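Local structure of cellulose-binding protein (Saccharophagus degradans, 2X32) at residues A44-L49 / T81-V86; V102-T107 / I117-N122. The protein binds a long polyisoprenoid, octaprenyl diphosphate, inside its YceI-like domain and is implicated in plant cell wall breakdown. One frame throughout, in Å; residues are numbered along the deposited sequence. Where two conformers were deposited one is given.

How the contacts relate
Contact 1 (44-49 with 81-86) and contact 2 (102-107 with 117-122) follow each other along the chain, the first closing before the second opens, with centres about 11 Å apart. They belong to one curled antiparallel sheet in which strands 46-52, 79-85, 99-109 and 115-125 run side by side. Strands 79-85 and 99-109 join them: Thr83 N lies 2.9 Å from Thr107 O, a probable hydrogen bond, and Val84 CG2 packs 3.5 Å from Ala106 CB. Both contacts turn apolar side chains onto the same octaprenyl chain, so together they form a continuous stretch of pocket wall along its tail half, remote from the diphosphate.

Contact 1: A44-L49 / T81-V86; sequences AGEAQL and TVTVPV. With OTP ((2E,6E,10E,14E,18E,22E,26E)-3,7,11,15,19,23,27,31-octamethyldotriaconta-2,6,10,14,18,22,26,30-octaenyl trihydrogen diphosphate), chain C.
Ala47 and Val86 meet beside the octaprenyl tail, Ala47 CB lying 3.7 Å from Val86 CG2. Val86 has CG1 anti to its backbone N (chi1 159°), which leaves CG2 beside that N, where it touches Ala47 on one hand and OTP C2, at 3.6 Å, on the other. Val84 has the same rotamer: its CG1 leans on Val104 of strand 99-109, while CG2 reaches the branch methyl C8 of the ligand at 3.7 Å. Further along, both methyls of Val82 touch OTP C14, the nearer being CG1 at 3.7 Å. Across from it, Leu49 CB packs against Val82 CB at 4.2 Å and extends its branch toward Leu11 and Leu18 of strand 7-24. These side chains line the inside of a lipocalin-like antiparallel barrel, the fold of the YceI family, and here two of its adjacent strands run antiparallel, their directions 158° apart over these short segments. Ala47 with Val84 and Leu49 with Val82 are hydrogen-bonded pairs, each tied by two backbone bonds. A fifth bond, Val86 N to Gly45 O at 2.8 Å, carries the ladder past the strand ends, where Gly45 turns the chain with a positive phi of 87°. On the outer face Gln48, in one of its two conformers, crosses Thr81 obliquely, CD approaching Thr81 CG2 to 3.7 Å. The backbone of Gln48 has a further partner, Tyr176 OH, hydrogen-bonded to its O.

Contact 2: V102-T107 / I117-N122; sequences VDVSAT and IDTQLN. With OTP ((2E,6E,10E,14E,18E,22E,26E)-3,7,11,15,19,23,27,31-octamethyldotriaconta-2,6,10,14,18,22,26,30-octaenyl trihydrogen diphosphate), chain C.
Asp103 turns its carboxylate back beside its backbone N (chi1 -66°), while Gln120, paired with it, extends through CG and CD, and the two side chains run alongside each other. Gln120 NE2 then donates to the syn lone pair of Asp103 OD1 at 2.8 Å, with the two flat groups only 22° from coplanar; the bond itself is bent, to 141°. Ser105 and Asp118 form the next outward-facing pair, Ser105 OG giving its proton to Asp118 OD1 at 2.7 Å. Both are non-hydrogen-bonded pairs of a beta hairpin, and their side-chain bonds add to the backbone ladder on the outer face. On the pocket face, Val104 CG2 is wedged between its own N and carbonyl carbon and lies 3.8 Å from Thr119 CG2. Val104 CG1 meets Leu121 CD1 at 3.8 Å, the side chains crossing at about a right angle. Leu121 CD1 reaches the ligand methyl C3 at 3.9 Å, and Thr119 CG2 lies equally far from C13. Further along, Ile117 CD1 approaches OTP C18 to 3.8 Å. The hairpin is flanked in the barrel by strand 79-85, where Val82 touches Ala106, and by strand 130-142, where Leu139 packs on Ile117 and Thr119.

Contact 1: A44-L49 / T81-V86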
ATOM      1  N   ALA A  44       2.788 -12.975  17.328  1.00  2.91           N
ATOM      2  CA  ALA A  44       4.218 -12.680  17.429  1.00  5.38           C
ATOM      3  C   ALA A  44       4.628 -11.269  17.016  1.00  5.57           C
ATOM      4  O   ALA A  44       5.805 -10.919  17.008  1.00  6.83           O
ATOM      5  CB  ALA A  44       5.013 -13.732  16.666  1.00  7.12           C
ATOM      6  N   GLY A  45       3.630 -10.462  16.654  1.00  6.02           N
ATOM      7  CA  GLY A  45       3.841  -9.065  16.391  1.00  6.95           C
ATOM      8  C   GLY A  45       4.258  -8.741  14.974  1.00  6.56           C
ATOM      9  O   GLY A  45       4.957  -7.775  14.785  1.00 10.03           O
ATOM     10  N   GLU A  46       3.905  -9.582  14.028  1.00  5.00           N
ATOM     11  CA  GLU A  46       4.181  -9.279  12.616  1.00  5.65           C
ATOM     12  C   GLU A  46       2.888  -8.848  11.982  1.00  3.87           C
ATOM     13  O   GLU A  46       1.938  -9.639  11.851  1.00  4.09           O
ATOM     14  CB  GLU A  46       4.791 -10.450  11.854  1.00  6.96           C
ATOM     15  CG  GLU A  46       5.066 -10.036  10.356  1.00 11.01           C
ATOM     16  CD  GLU A  46       5.976 -10.988   9.589  1.00 19.78           C
ATOM     17  OE1 GLU A  46       5.430 -11.946   8.981  1.00 22.08           O
ATOM     18  OE2 GLU A  46       7.214 -10.717   9.556  1.00 17.35           O
ATOM     19  N   ALA A  47       2.853  -7.586  11.547  1.00  3.57           N
ATOM     20  CA  ALA A  47       1.752  -7.083  10.760  1.00  4.09           C
ATOM     21  C   ALA A  47       2.025  -7.288   9.291  1.00  4.50           C
ATOM     22  O   ALA A  47       3.156  -7.098   8.827  1.00  4.71           O
ATOM     23  CB  ALA A  47       1.539  -5.587  11.015  1.00  3.66           C
ATOM     24  N   GLN A  48       0.994  -7.672   8.538  1.00  3.65           N
ATOM     25  CA  GLN A  48       1.135  -7.790   7.122  0.50  4.97           C
ATOM     26  C   GLN A  48      -0.021  -7.094   6.410  1.00  4.99           C
ATOM     27  O   GLN A  48      -1.152  -7.063   6.895  1.00  5.04           O
ATOM     28  CB  GLN A  48       1.282  -9.269   6.750  0.50  6.09           C
ATOM     29  CG  GLN A  48       1.679  -9.560   5.343  0.50  7.18           C
ATOM     30  CD  GLN A  48       2.191 -10.978   5.202  0.50  7.36           C
ATOM     31  OE1 GLN A  48       3.374 -11.266   5.430  0.50 12.64           O
ATOM     32  NE2 GLN A  48       1.301 -11.874   4.806  0.50 12.77           N
ATOM     33  N   LEU A  49       0.299  -6.537   5.256  1.00  4.34           N
ATOM     34  CA  LEU A  49      -0.696  -6.006   4.339  1.00  3.96           C
ATOM     35  C   LEU A  49      -0.320  -6.681   2.997  1.00  4.71           C
ATOM     36  O   LEU A  49       0.795  -6.540   2.510  1.00  4.14           O
ATOM     37  CB  LEU A  49      -0.617  -4.495   4.175  1.00  3.83           C
ATOM     38  CG  LEU A  49      -1.527  -3.935   3.078  1.00  4.58           C
ATOM     39  CD1 LEU A  49      -3.022  -4.108   3.502  1.00  5.91           C
ATOM     40  CD2 LEU A  49      -1.243  -2.454   2.850  1.00  5.92           C
ATOM     41  N   THR A  81       3.608  -7.395  -0.890  1.00  4.59           N
ATOM     42  CA  THR A  81       3.435  -7.759   0.527  1.00  4.85           C
ATOM     43  C   THR A  81       4.244  -6.826   1.378  1.00  5.26           C
ATOM     44  O   THR A  81       5.463  -6.641   1.151  1.00  5.26           O
ATOM     45  CB  THR A  81       3.906  -9.178   0.758  1.00  5.42           C
ATOM     46  OG1 THR A  81       3.158 -10.040  -0.092  1.00  6.85           O
ATOM     47  CG2 THR A  81       3.741  -9.550   2.204  1.00  7.96           C
ATOM     48  N   VAL A  82       3.592  -6.178   2.339  1.00  4.29           N
ATOM     49  CA  VAL A  82       4.253  -5.346   3.320  1.00  3.78           C
ATOM     50  C   VAL A  82       4.277  -6.077   4.661  1.00  4.22           C
ATOM     51  O   VAL A  82       3.260  -6.593   5.111  1.00  5.92           O
ATOM     52  CB  VAL A  82       3.491  -4.008   3.545  1.00  4.04           C
ATOM     53  CG1 VAL A  82       4.248  -3.107   4.490  1.00  6.84           C
ATOM     54  CG2 VAL A  82       3.233  -3.285   2.214  1.00  6.36           C
ATOM     55  N   THR A  83       5.440  -6.103   5.290  1.00  4.76           N
ATOM     56  CA  THR A  83       5.559  -6.683   6.610  0.50  5.72           C
ATOM     57  C   THR A  83       6.155  -5.658   7.562  1.00  6.72           C
ATOM     58  O   THR A  83       7.077  -4.912   7.204  1.00  7.13           O
ATOM     59  CB  THR A  83       6.403  -7.957   6.567  0.50  5.88           C
ATOM     60  OG1 THR A  83       5.932  -8.825   5.531  0.50  9.86           O
ATOM     61  CG2 THR A  83       6.314  -8.668   7.871  0.50  6.01           C
ATOM     62  N   VAL A  84       5.605  -5.573   8.785  1.00  5.81           N
ATOM     63  CA  VAL A  84       5.976  -4.498   9.769  1.00  7.75           C
ATOM     64  C   VAL A  84       5.970  -5.148  11.142  1.00  8.41           C
ATOM     65  O   VAL A  84       4.947  -5.696  11.529  1.00  7.46           O
ATOM     66  CB  VAL A  84       4.941  -3.359   9.786  1.00  7.48           C
ATOM     67  CG1 VAL A  84       5.333  -2.235  10.818  1.00 10.36           C
ATOM     68  CG2 VAL A  84       4.645  -2.697   8.373  1.00 12.63           C
ATOM     69  N   PRO A  85       7.065  -5.028  11.905  1.00  9.83           N
ATOM     70  CA  PRO A  85       7.028  -5.450  13.315  1.00 11.36           C
ATOM     71  C   PRO A  85       6.219  -4.486  14.140  1.00 10.75           C
ATOM     72  O   PRO A  85       6.331  -3.251  13.965  1.00 12.34           O
ATOM     73  CB  PRO A  85       8.513  -5.403  13.759  1.00 11.00           C
ATOM     74  CG  PRO A  85       9.138  -4.551  12.777  1.00 15.57           C
ATOM     75  CD  PRO A  85       8.454  -4.786  11.466  1.00 12.61           C
ATOM     76  N   VAL A  86       5.337  -5.024  14.989  1.00  8.91           N
ATOM     77  CA  VAL A  86       4.431  -4.190  15.776  1.00  9.42           C
ATOM     78  C   VAL A  86       4.596  -4.580  17.241  1.00  8.68           C
ATOM     79  O   VAL A  86       4.861  -5.744  17.527  1.00  8.48           O
ATOM     80  CB  VAL A  86       2.971  -4.489  15.308  1.00 10.61           C
ATOM     81  CG1 VAL A  86       1.853  -4.111  16.343  1.00 15.19           C
ATOM     82  CG2 VAL A  86       2.830  -3.783  13.961  1.00 14.58           C
TER
HETATM   83  O7  OTP C1174      -2.997  10.354 -21.446  0.50 32.14           O
HETATM   84  P2  OTP C1174      -3.594   9.082 -21.988  0.50 29.91           P
HETATM   85  O5  OTP C1174      -3.283   8.865 -23.459  0.50 31.96           O
HETATM   86  O6  OTP C1174      -5.035   8.859 -21.615  0.50 29.44           O
HETATM   87  O4  OTP C1174      -2.715   7.899 -21.245  1.00 32.65           O
HETATM   88  P1  OTP C1174      -3.237   6.858 -20.125  1.00 31.70           P
HETATM   89  O2  OTP C1174      -3.252   7.644 -18.829  1.00 33.32           O
HETATM   90  O3  OTP C1174      -4.386   5.973 -20.563  1.00 37.61           O
HETATM   91  O1  OTP C1174      -2.023   5.831 -19.825  1.00 30.72           O
HETATM   92  C40 OTP C1174      -0.867   6.358 -19.143  1.00 23.59           C
HETATM   93  C39 OTP C1174      -0.654   5.634 -17.807  1.00 20.06           C
HETATM   94  C37 OTP C1174      -0.410   6.262 -16.672  1.00 16.74           C
HETATM   95  C38 OTP C1174      -0.340   7.779 -16.452  1.00 17.55           C
HETATM   96  C36 OTP C1174      -0.158   5.445 -15.408  1.00 17.38           C
HETATM   97  C35 OTP C1174       1.274   5.435 -14.941  1.00 18.06           C
HETATM   98  C34 OTP C1174       1.413   4.673 -13.608  1.00 17.41           C
HETATM   99  C32 OTP C1174       2.269   4.975 -12.625  1.00 13.20           C
HETATM  100  C33 OTP C1174       3.142   6.183 -12.668  1.00 14.32           C
HETATM  101  C31 OTP C1174       2.196   4.129 -11.345  1.00 13.34           C
HETATM  102  C30 OTP C1174       3.456   3.446 -10.875  1.00 13.68           C
HETATM  103  C29 OTP C1174       3.256   2.736  -9.540  1.00 11.86           C
HETATM  104  C27 OTP C1174       4.177   2.659  -8.585  1.00 10.61           C
HETATM  105  C28 OTP C1174       5.612   3.162  -8.714  1.00 13.01           C
HETATM  106  C26 OTP C1174       3.847   2.078  -7.227  1.00 10.32           C
HETATM  107  C25 OTP C1174       2.410   1.667  -6.990  1.00  8.88           C
HETATM  108  C24 OTP C1174       2.033   1.494  -5.509  1.00  9.27           C
HETATM  109  C22 OTP C1174       1.933   0.339  -4.853  1.00  8.65           C
HETATM  110  C23 OTP C1174       2.031  -1.035  -5.468  1.00 10.54           C
HETATM  111  C21 OTP C1174       1.627   0.392  -3.384  1.00  8.95           C
HETATM  112  C20 OTP C1174       2.821  -0.041  -2.492  1.00 12.14           C
HETATM  113  C19 OTP C1174       2.503  -0.045  -0.996  1.00  9.21           C
HETATM  114  C17 OTP C1174       2.897   0.861  -0.103  1.00  8.99           C
HETATM  115  C18 OTP C1174       3.872   1.961  -0.336  1.00 11.92           C
HETATM  116  C16 OTP C1174       2.321   0.790   1.303  1.00  8.54           C
HETATM  117  C15 OTP C1174       3.374   0.598   2.356  1.00  7.86           C
HETATM  118  C14 OTP C1174       2.772   0.177   3.673  1.00  8.57           C
HETATM  119  C12 OTP C1174       3.235   0.548   4.893  1.00  8.65           C
HETATM  120  C13 OTP C1174       4.410   1.510   5.056  1.00 13.39           C
HETATM  121  C11 OTP C1174       2.622   0.056   6.164  1.00  7.24           C
HETATM  122  C10 OTP C1174       1.363  -0.709   6.075  1.00  8.19           C
HETATM  123  C9  OTP C1174       0.632  -0.966   7.394  1.00  8.40           C
HETATM  124  C7  OTP C1174       0.581  -2.124   8.073  1.00  7.54           C
HETATM  125  C8  OTP C1174       1.133  -3.456   7.605  1.00  7.25           C
HETATM  126  C6  OTP C1174      -0.130  -2.128   9.405  1.00  6.38           C
HETATM  127  C5  OTP C1174       0.792  -1.993  10.601  1.00  8.10           C
HETATM  128  C4  OTP C1174       0.067  -2.099  11.911  1.00  9.13           C
HETATM  129  C2  OTP C1174       0.392  -1.379  12.990  1.00  8.20           C
HETATM  130  C3  OTP C1174       1.489  -0.385  13.146  1.00 11.22           C
HETATM  131  C1  OTP C1174      -0.403  -1.609  14.244  1.00  8.78           C

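Contact 2: V102-T107 / I117-N122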
ATOM      1  N   VAL A 102       4.001   5.734  15.271  1.00  7.04           N
ATOM      2  CA  VAL A 102       4.933   4.596  15.298  1.00  7.39           C
ATOM      3  C   VAL A 102       5.895   4.768  14.146  1.00  6.89           C
ATOM      4  O   VAL A 102       5.469   4.862  13.014  1.00  7.17           O
ATOM      5  CB  VAL A 102       4.165   3.238  15.156  1.00 10.17           C
ATOM      6  CG1 VAL A 102       5.087   2.007  15.354  1.00 13.69           C
ATOM      7  CG2 VAL A 102       3.003   3.138  16.150  1.00 10.91           C
ATOM      8  N   ASP A 103       7.185   4.855  14.422  1.00  7.48           N
ATOM      9  CA  ASP A 103       8.231   4.926  13.399  1.00  7.52           C
ATOM     10  C   ASP A 103       8.574   3.486  13.024  1.00  9.02           C
ATOM     11  O   ASP A 103       9.001   2.720  13.905  1.00  9.48           O
ATOM     12  CB  ASP A 103       9.436   5.618  13.990  1.00  8.20           C
ATOM     13  CG  ASP A 103       9.169   7.088  14.328  1.00 10.78           C
ATOM     14  OD1 ASP A 103       8.471   7.731  13.533  1.00 13.11           O
ATOM     15  OD2 ASP A 103       9.694   7.530  15.367  1.00 17.23           O
ATOM     16  N   VAL A 104       8.263   3.113  11.794  1.00  9.07           N
ATOM     17  CA  VAL A 104       8.446   1.734  11.297  1.00  9.68           C
ATOM     18  C   VAL A 104       9.504   1.628  10.232  1.00 10.74           C
ATOM     19  O   VAL A 104       9.731   2.532   9.460  1.00  9.91           O
ATOM     20  CB  VAL A 104       7.106   1.155  10.754  1.00  9.71           C
ATOM     21  CG1 VAL A 104       5.989   1.273  11.746  1.00 12.03           C
ATOM     22  CG2 VAL A 104       6.684   1.803   9.435  1.00 10.74           C
ATOM     23  N   SER A 105      10.112   0.433  10.159  1.00 12.73           N
ATOM     24  CA  SER A 105      10.891   0.022   9.030  1.00 12.04           C
ATOM     25  C   SER A 105      10.071  -1.127   8.450  1.00 11.48           C
ATOM     26  O   SER A 105      10.053  -2.253   9.008  1.00 14.99           O
ATOM     27  CB  SER A 105      12.273  -0.492   9.450  1.00 13.04           C
ATOM     28  OG  SER A 105      13.011   0.593   9.922  1.00 15.72           O
ATOM     29  N   ALA A 106       9.285  -0.813   7.439  1.00  7.92           N
ATOM     30  CA  ALA A 106       8.361  -1.796   6.857  1.00  8.19           C
ATOM     31  C   ALA A 106       9.052  -2.349   5.640  1.00  8.23           C
ATOM     32  O   ALA A 106       9.622  -1.599   4.851  1.00 13.19           O
ATOM     33  CB  ALA A 106       7.077  -1.094   6.424  1.00  8.42           C
ATOM     34  N   THR A 107       8.988  -3.655   5.438  1.00  4.95           N
ATOM     35  CA  THR A 107       9.511  -4.227   4.214  0.50  4.20           C
ATOM     36  C   THR A 107       8.396  -4.347   3.191  1.00  5.19           C
ATOM     37  O   THR A 107       7.327  -4.860   3.498  1.00  7.98           O
ATOM     38  CB  THR A 107      10.160  -5.578   4.509  0.50  5.18           C
ATOM     39  OG1 THR A 107      11.205  -5.370   5.460  0.50  5.61           O
ATOM     40  CG2 THR A 107      10.792  -6.184   3.247  0.50  4.34           C
ATOM     41  N   ILE A 117      10.737   0.570   3.801  1.00  9.65           N
ATOM     42  CA  ILE A 117      10.092   1.911   3.864  1.00  9.52           C
ATOM     43  C   ILE A 117      10.193   2.351   5.289  1.00  9.08           C
ATOM     44  O   ILE A 117       9.622   1.742   6.187  1.00  8.69           O
ATOM     45  CB  ILE A 117       8.629   1.849   3.406  1.00  8.23           C
ATOM     46  CG1 ILE A 117       8.561   1.384   1.963  1.00 13.70           C
ATOM     47  CG2 ILE A 117       7.909   3.251   3.650  1.00 11.64           C
ATOM     48  CD1 ILE A 117       7.146   1.209   1.508  1.00 13.48           C
ATOM     49  N   ASP A 118      11.002   3.388   5.520  1.00 10.37           N
ATOM     50  CA  ASP A 118      11.148   3.994   6.826  1.00 11.33           C
ATOM     51  C   ASP A 118      10.141   5.145   6.887  1.00 12.24           C
ATOM     52  O   ASP A 118      10.277   6.148   6.180  1.00 12.19           O
ATOM     53  CB  ASP A 118      12.591   4.525   7.006  1.00 12.96           C
ATOM     54  CG  ASP A 118      13.599   3.405   7.123  1.00 19.59           C
ATOM     55  OD1 ASP A 118      13.428   2.557   8.043  1.00 25.72           O
ATOM     56  OD2 ASP A 118      14.574   3.373   6.308  1.00 29.28           O
ATOM     57  N   THR A 119       9.080   4.957   7.648  1.00 11.45           N
ATOM     58  CA  THR A 119       8.011   5.975   7.659  1.00 11.26           C
ATOM     59  C   THR A 119       7.337   5.960   9.011  1.00 10.70           C
ATOM     60  O   THR A 119       7.616   5.136   9.889  1.00 11.87           O
ATOM     61  CB  THR A 119       7.007   5.745   6.535  1.00 12.87           C
ATOM     62  OG1 THR A 119       6.207   6.930   6.317  1.00 11.66           O
ATOM     63  CG2 THR A 119       6.087   4.557   6.860  1.00 12.73           C
ATOM     64  N   GLN A 120       6.401   6.870   9.202  1.00  8.10           N
ATOM     65  CA  GLN A 120       5.701   6.991  10.451  1.00  5.81           C
ATOM     66  C   GLN A 120       4.216   6.694  10.194  1.00  4.71           C
ATOM     67  O   GLN A 120       3.631   7.217   9.221  1.00  5.47           O
ATOM     68  CB  GLN A 120       5.855   8.428  10.970  1.00  6.14           C
ATOM     69  CG  GLN A 120       5.409   8.611  12.320  1.00  6.46           C
ATOM     70  CD  GLN A 120       5.875  10.020  12.795  1.00  9.01           C
ATOM     71  OE1 GLN A 120       5.347  11.027  12.288  1.00 12.44           O
ATOM     72  NE2 GLN A 120       6.923  10.114  13.630  1.00  8.28           N
ATOM     73  N   LEU A 121       3.675   5.829  11.036  1.00  5.00           N
ATOM     74  CA  LEU A 121       2.264   5.445  10.980  1.00  4.68           C
ATOM     75  C   LEU A 121       1.521   6.050  12.141  1.00  5.38           C
ATOM     76  O   LEU A 121       2.076   6.269  13.226  1.00  6.12           O
ATOM     77  CB  LEU A 121       2.076   3.939  10.999  1.00  5.68           C
ATOM     78  CG  LEU A 121       2.854   3.196   9.900  1.00  5.37           C
ATOM     79  CD1 LEU A 121       2.598   1.645  10.024  1.00  7.75           C
ATOM     80  CD2 LEU A 121       2.529   3.672   8.481  1.00  7.07           C
ATOM     81  N   ASN A 122       0.250   6.380  11.873  1.00  3.84           N
ATOM     82  CA  ASN A 122      -0.684   6.786  12.872  1.00  3.86           C
ATOM     83  C   ASN A 122      -1.554   5.578  13.203  1.00  5.18           C
ATOM     84  O   ASN A 122      -2.120   4.953  12.300  1.00  4.63           O
ATOM     85  CB  ASN A 122      -1.556   7.947  12.387  1.00  5.49           C
ATOM     86  CG  ASN A 122      -2.404   8.499  13.487  1.00  6.66           C
ATOM     87  OD1 ASN A 122      -3.463   7.913  13.838  1.00  4.64           O
ATOM     88  ND2 ASN A 122      -1.952   9.630  14.105  1.00  9.21           N
TER
HETATM   89  O7  OTP C1174      -2.997  10.354 -21.446  0.50 32.14           O
HETATM   90  P2  OTP C1174      -3.594   9.082 -21.988  0.50 29.91           P
HETATM   91  O5  OTP C1174      -3.283   8.865 -23.459  0.50 31.96           O
HETATM   92  O6  OTP C1174      -5.035   8.859 -21.615  0.50 29.44           O
HETATM   93  O4  OTP C1174      -2.715   7.899 -21.245  1.00 32.65           O
HETATM   94  P1  OTP C1174      -3.237   6.858 -20.125  1.00 31.70           P
HETATM   95  O2  OTP C1174      -3.252   7.644 -18.829  1.00 33.32           O
HETATM   96  O3  OTP C1174      -4.386   5.973 -20.563  1.00 37.61           O
HETATM   97  O1  OTP C1174      -2.023   5.831 -19.825  1.00 30.72           O
HETATM   98  C40 OTP C1174      -0.867   6.358 -19.143  1.00 23.59           C
HETATM   99  C39 OTP C1174      -0.654   5.634 -17.807  1.00 20.06           C
HETATM  100  C37 OTP C1174      -0.410   6.262 -16.672  1.00 16.74           C
HETATM  101  C38 OTP C1174      -0.340   7.779 -16.452  1.00 17.55           C
HETATM  102  C36 OTP C1174      -0.158   5.445 -15.408  1.00 17.38           C
HETATM  103  C35 OTP C1174       1.274   5.435 -14.941  1.00 18.06           C
HETATM  104  C34 OTP C1174       1.413   4.673 -13.608  1.00 17.41           C
HETATM  105  C32 OTP C1174       2.269   4.975 -12.625  1.00 13.20           C
HETATM  106  C33 OTP C1174       3.142   6.183 -12.668  1.00 14.32           C
HETATM  107  C31 OTP C1174       2.196   4.129 -11.345  1.00 13.34           C
HETATM  108  C30 OTP C1174       3.456   3.446 -10.875  1.00 13.68           C
HETATM  109  C29 OTP C1174       3.256   2.736  -9.540  1.00 11.86           C
HETATM  110  C27 OTP C1174       4.177   2.659  -8.585  1.00 10.61           C
HETATM  111  C28 OTP C1174       5.612   3.162  -8.714  1.00 13.01           C
HETATM  112  C26 OTP C1174       3.847   2.078  -7.227  1.00 10.32           C
HETATM  113  C25 OTP C1174       2.410   1.667  -6.990  1.00  8.88           C
HETATM  114  C24 OTP C1174       2.033   1.494  -5.509  1.00  9.27           C
HETATM  115  C22 OTP C1174       1.933   0.339  -4.853  1.00  8.65           C
HETATM  116  C23 OTP C1174       2.031  -1.035  -5.468  1.00 10.54           C
HETATM  117  C21 OTP C1174       1.627   0.392  -3.384  1.00  8.95           C
HETATM  118  C20 OTP C1174       2.821  -0.041  -2.492  1.00 12.14           C
HETATM  119  C19 OTP C1174       2.503  -0.045  -0.996  1.00  9.21           C
HETATM  120  C17 OTP C1174       2.897   0.861  -0.103  1.00  8.99           C
HETATM  121  C18 OTP C1174       3.872   1.961  -0.336  1.00 11.92           C
HETATM  122  C16 OTP C1174       2.321   0.790   1.303  1.00  8.54           C
HETATM  123  C15 OTP C1174       3.374   0.598   2.356  1.00  7.86           C
HETATM  124  C14 OTP C1174       2.772   0.177   3.673  1.00  8.57           C
HETATM  125  C12 OTP C1174       3.235   0.548   4.893  1.00  8.65           C
HETATM  126  C13 OTP C1174       4.410   1.510   5.056  1.00 13.39           C
HETATM  127  C11 OTP C1174       2.622   0.056   6.164  1.00  7.24           C
HETATM  128  C10 OTP C1174       1.363  -0.709   6.075  1.00  8.19           C
HETATM  129  C9  OTP C1174       0.632  -0.966   7.394  1.00  8.40           C
HETATM  130  C7  OTP C1174       0.581  -2.124   8.073  1.00  7.54           C
HETATM  131  C8  OTP C1174       1.133  -3.456   7.605  1.00  7.25           C
HETATM  132  C6  OTP C1174      -0.130  -2.128   9.405  1.00  6.38           C
HETATM  133  C5  OTP C1174       0.792  -1.993  10.601  1.00  8.10           C
HETATM  134  C4  OTP C1174       0.067  -2.099  11.911  1.00  9.13           C
HETATM  135  C2  OTP C1174       0.392  -1.379  12.990  1.00  8.20           C
HETATM  136  C3  OTP C1174       1.489  -0.385  13.146  1.00 11.22           C
HETATM  137  C1  OTP C1174      -0.403  -1.609  14.244  1.00  8.78           C